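Local coordinates for protein phytanoyl-CoA dioxygenase (Streptomyces malaysiense, PDB 6ZYL) that catalyses the beta-hydroxylation of thioholgamide as a non-heme monooxygenase, probably with iron and 2-oxoglutarate as in related dioxygenases, at residues Q51-Y59 and I79-I89. Residues are numbered along the deposited sequence; the frame is centred on the assembly and turned at random.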
loop_
_atom_site.group_PDB
_atom_site.type_symbol
_atom_site.label_atom_id
_atom_site.label_comp_id
_atom_site.label_asym_id
_atom_site.label_seq_id
_atom_site.Cartn_x
_atom_site.Cartn_y
_atom_site.Cartn_z
ATOM N N GLN A 51 10.046 9.308 13.565
ATOM C CA GLN A 51 9.294 10.558 13.519
ATOM C C GLN A 51 7.986 10.371 12.759
ATOM O O GLN A 51 6.922 10.814 13.209
ATOM C CB GLN A 51 10.144 11.656 12.878
ATOM C CG GLN A 51 9.471 13.018 12.807
ATOM C CD GLN A 51 8.956 13.497 14.153
ATOM O OE1 GLN A 51 9.501 13.155 15.203
ATOM N NE2 GLN A 51 7.898 14.298 14.125
ATOM N N ALA A 52 8.046 9.704 11.605
ATOM C CA ALA A 52 6.827 9.415 10.857
ATOM C C ALA A 52 5.854 8.590 11.691
ATOM O O ALA A 52 4.643 8.836 11.671
ATOM C CB ALA A 52 7.171 8.687 9.557
ATOM N N LEU A 53 6.365 7.603 12.429
ATOM C CA LEU A 53 5.491 6.797 13.275
ATOM C C LEU A 53 4.809 7.655 14.331
ATOM O O LEU A 53 3.616 7.481 14.608
ATOM C CB LEU A 53 6.290 5.672 13.932
ATOM C CG LEU A 53 5.514 4.766 14.890
ATOM C CD1 LEU A 53 4.369 4.072 14.170
ATOM C CD2 LEU A 53 6.443 3.743 15.533
ATOM N N ALA A 54 5.549 8.588 14.934
ATOM C CA ALA A 54 4.950 9.482 15.919
ATOM C C ALA A 54 3.857 10.337 15.287
ATOM O O ALA A 54 2.784 10.522 15.874
ATOM C CB ALA A 54 6.025 10.368 16.549
ATOM N N GLU A 55 4.113 10.867 14.091
ATOM C CA GLU A 55 3.105 11.671 13.406
ATOM C C GLU A 55 1.910 10.819 12.997
ATOM O O GLU A 55 0.765 11.284 13.044
ATOM C CB GLU A 55 3.731 12.352 12.190
ATOM C CG GLU A 55 4.849 13.315 12.553
ATOM C CD GLU A 55 5.572 13.872 11.342
ATOM O OE1 GLU A 55 5.106 13.644 10.207
ATOM O OE2 GLU A 55 6.609 14.542 11.530
ATOM N N CYS A 56 2.136 9.576 12.651
ATOM C CA CYS A 56 1.060 8.695 12.306
ATOM C C CYS A 56 0.161 8.433 13.498
ATOM O O CYS A 56 -1.002 8.442 13.390
ATOM C CB CYS A 56 1.601 7.405 11.737
ATOM S SG CYS A 56 0.474 6.080 11.559
ATOM N N GLN A 57 0.764 8.203 14.633
ATOM C CA GLN A 57 0.047 7.962 15.868
ATOM C C GLN A 57 -0.746 9.203 16.313
ATOM O O GLN A 57 -1.827 9.100 16.756
ATOM C CB GLN A 57 0.948 7.372 16.933
ATOM C CG GLN A 57 1.335 5.952 16.631
ATOM C CD GLN A 57 2.277 5.345 17.626
ATOM O OE1 GLN A 57 3.169 5.979 18.098
ATOM N NE2 GLN A 57 2.055 4.104 17.956
ATOM N N THR A 58 -0.174 10.359 16.128
ATOM C CA THR A 58 -0.841 11.591 16.403
ATOM C C THR A 58 -2.063 11.731 15.480
ATOM O O THR A 58 -3.096 12.076 15.902
ATOM C CB THR A 58 0.102 12.793 16.256
ATOM O OG1 THR A 58 1.055 12.778 17.293
ATOM C CG2 THR A 58 -0.651 14.073 16.327
ATOM N N TYR A 59 -1.905 11.398 14.224
ATOM C CA TYR A 59 -2.969 11.452 13.268
ATOM C C TYR A 59 -4.115 10.488 13.617
ATOM O O TYR A 59 -5.227 10.852 13.544
ATOM C CB TYR A 59 -2.400 11.170 11.886
ATOM C CG TYR A 59 -3.339 10.563 10.914
ATOM C CD1 TYR A 59 -4.173 11.349 10.148
ATOM C CD2 TYR A 59 -3.395 9.230 10.742
ATOM C CE1 TYR A 59 -5.030 10.812 9.265
ATOM C CE2 TYR A 59 -4.238 8.680 9.846
ATOM C CZ TYR A 59 -5.062 9.479 9.118
ATOM O OH TYR A 59 -5.884 8.923 8.281
ATOM N N ILE A 79 -5.024 8.231 2.739
ATOM C CA ILE A 79 -4.410 8.933 3.863
ATOM C C ILE A 79 -3.593 10.117 3.363
ATOM O O ILE A 79 -3.607 11.201 3.959
ATOM C CB ILE A 79 -3.542 7.969 4.693
ATOM C CG1 ILE A 79 -4.331 6.723 5.090
ATOM C CG2 ILE A 79 -3.009 8.673 5.939
ATOM C CD1 ILE A 79 -3.472 5.627 5.708
ATOM N N HIS A 80 -2.883 9.933 2.249
ATOM C CA HIS A 80 -1.981 10.951 1.729
ATOM C C HIS A 80 -2.693 12.217 1.277
ATOM O O HIS A 80 -2.021 13.219 1.013
ATOM C CB HIS A 80 -1.181 10.374 0.559
ATOM C CG HIS A 80 -2.034 9.824 -0.546
ATOM N ND1 HIS A 80 -2.785 8.677 -0.406
ATOM C CD2 HIS A 80 -2.251 10.263 -1.808
ATOM C CE1 HIS A 80 -3.431 8.435 -1.532
ATOM N NE2 HIS A 80 -3.123 9.381 -2.400
ATOM N N LEU A 81 -4.018 12.203 1.166
ATOM C CA LEU A 81 -4.746 13.394 0.750
ATOM C C LEU A 81 -5.113 14.305 1.918
ATOM O O LEU A 81 -5.504 15.454 1.677
ATOM C CB LEU A 81 -6.020 13.001 -0.005
ATOM C CG LEU A 81 -5.846 12.238 -1.321
ATOM C CD1 LEU A 81 -7.194 12.102 -2.038
ATOM C CD2 LEU A 81 -4.829 12.900 -2.235
ATOM N N VAL A 82 -4.988 13.837 3.152
ATOM C CA VAL A 82 -5.346 14.651 4.319
ATOM C C VAL A 82 -4.232 14.768 5.343
ATOM O O VAL A 82 -4.256 15.711 6.159
ATOM C CB VAL A 82 -6.621 14.095 4.990
ATOM C CG1 VAL A 82 -7.822 14.257 4.081
ATOM C CG2 VAL A 82 -6.423 12.635 5.382
ATOM N N ALA A 83 -3.252 13.870 5.376
ATOM C CA ALA A 83 -2.247 13.837 6.431
ATOM C C ALA A 83 -0.881 14.195 5.862
ATOM O O ALA A 83 -0.418 13.569 4.901
ATOM C CB ALA A 83 -2.198 12.460 7.096
ATOM N N SER A 84 -0.233 15.187 6.473
ATOM C CA SER A 84 1.049 15.660 5.961
ATOM C C SER A 84 2.114 14.570 6.021
ATOM O O SER A 84 2.963 14.474 5.127
ATOM C CB SER A 84 1.500 16.891 6.744
ATOM O OG SER A 84 0.658 18.000 6.478
ATOM N N TRP A 85 2.092 13.741 7.069
ATOM C CA TRP A 85 3.105 12.695 7.185
ATOM C C TRP A 85 2.981 11.685 6.051
ATOM O O TRP A 85 3.991 11.219 5.513
ATOM C CB TRP A 85 3.001 11.999 8.545
ATOM C CG TRP A 85 1.768 11.167 8.730
ATOM C CD1 TRP A 85 0.602 11.555 9.319
ATOM C CD2 TRP A 85 1.580 9.803 8.332
ATOM N NE1 TRP A 85 -0.302 10.522 9.309
ATOM C CE2 TRP A 85 0.274 9.434 8.707
ATOM C CE3 TRP A 85 2.389 8.859 7.691
ATOM C CZ2 TRP A 85 -0.244 8.165 8.464
ATOM C CZ3 TRP A 85 1.873 7.598 7.448
ATOM C CH2 TRP A 85 0.570 7.262 7.837
ATOM N N ALA A 86 1.748 11.338 5.669
ATOM C CA ALA A 86 1.552 10.422 4.552
ATOM C C ALA A 86 1.887 11.097 3.228
ATOM O O ALA A 86 2.515 10.489 2.354
ATOM C CB ALA A 86 0.116 9.902 4.543
ATOM N N ASP A 87 1.473 12.355 3.062
ATOM C CA ASP A 87 1.839 13.098 1.862
ATOM C C ASP A 87 3.351 13.129 1.680
ATOM O O ASP A 87 3.853 12.988 0.559
ATOM C CB ASP A 87 1.281 14.520 1.938
ATOM C CG ASP A 87 1.890 15.443 0.897
ATOM O OD1 ASP A 87 1.413 15.435 -0.258
ATOM O OD2 ASP A 87 2.845 16.173 1.235
ATOM N N ARG A 88 4.093 13.302 2.776
ATOM C CA ARG A 88 5.545 13.409 2.677
ATOM C C ARG A 88 6.168 12.100 2.207
ATOM O O ARG A 88 7.081 12.108 1.373
ATOM C CB ARG A 88 6.128 13.824 4.028
ATOM C CG ARG A 88 7.622 14.109 4.012
ATOM C CD ARG A 88 8.113 14.592 5.379
ATOM N NE ARG A 88 7.999 13.564 6.411
ATOM C CZ ARG A 88 7.135 13.602 7.421
ATOM N NH1 ARG A 88 6.298 14.625 7.550
ATOM N NH2 ARG A 88 7.110 12.617 8.308
ATOM N N ILE A 89 5.684 10.966 2.715
ATOM C CA ILE A 89 6.317 9.689 2.396
ATOM C C ILE A 89 6.083 9.322 0.935
ATOM O O ILE A 89 7.009 8.904 0.232
ATOM C CB ILE A 89 5.815 8.586 3.346
ATOM C CG1 ILE A 89 6.305 8.867 4.770
ATOM C CG2 ILE A 89 6.295 7.224 2.875
ATOM C CD1 ILE A 89 5.882 7.842 5.799
#
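The indole of W85 lays one face on E55 and C56 and turns its NE1 edge to Y59, at the centre of a roughly antiparallel helix pair packed on the main sheet of the jelly-roll (double-stranded beta-helix) fold of the PhyH family. The local axes of helices 46-66 and 84-90 are 9.6 Å apart at closest and run at 141°. A broad, flat side chain fills the space between them: CB of C56 sits 3.9 Å from the centroid of the W85 six-membered ring, while A86 CB, from W85's own helix, backs the opposite face. The small C56 lets the helix come close, and its SG adds an oblique sulfur-aromatic contact. With chi1 at 69°, W85 holds CG between its own backbone N and carbonyl carbon, which carries the ring edge to Y59. There W85 NE1 comes within 3.4 Å of Y59 CG in an offset edge-to-face pair, the planes at 66°. Farther along the Y59 ring, A83 CB approaches CD1 and I79 CG2 lies near CZ; the hydroxyl bonds to the backbone oxygen of A74. F232 of strand 229-237 also meets W85 edge-to-face. At the more exposed margin, which suits a charged pair, R88 bends at chi3 to bring its guanidinium edge to E55. Q51 NE2 bonds E55 OE2; E55 OE1 accepts R88 NH1 at 3.1 Å on its syn lone pair and R88 NH2 at 2.9 Å from above the carboxylate plane.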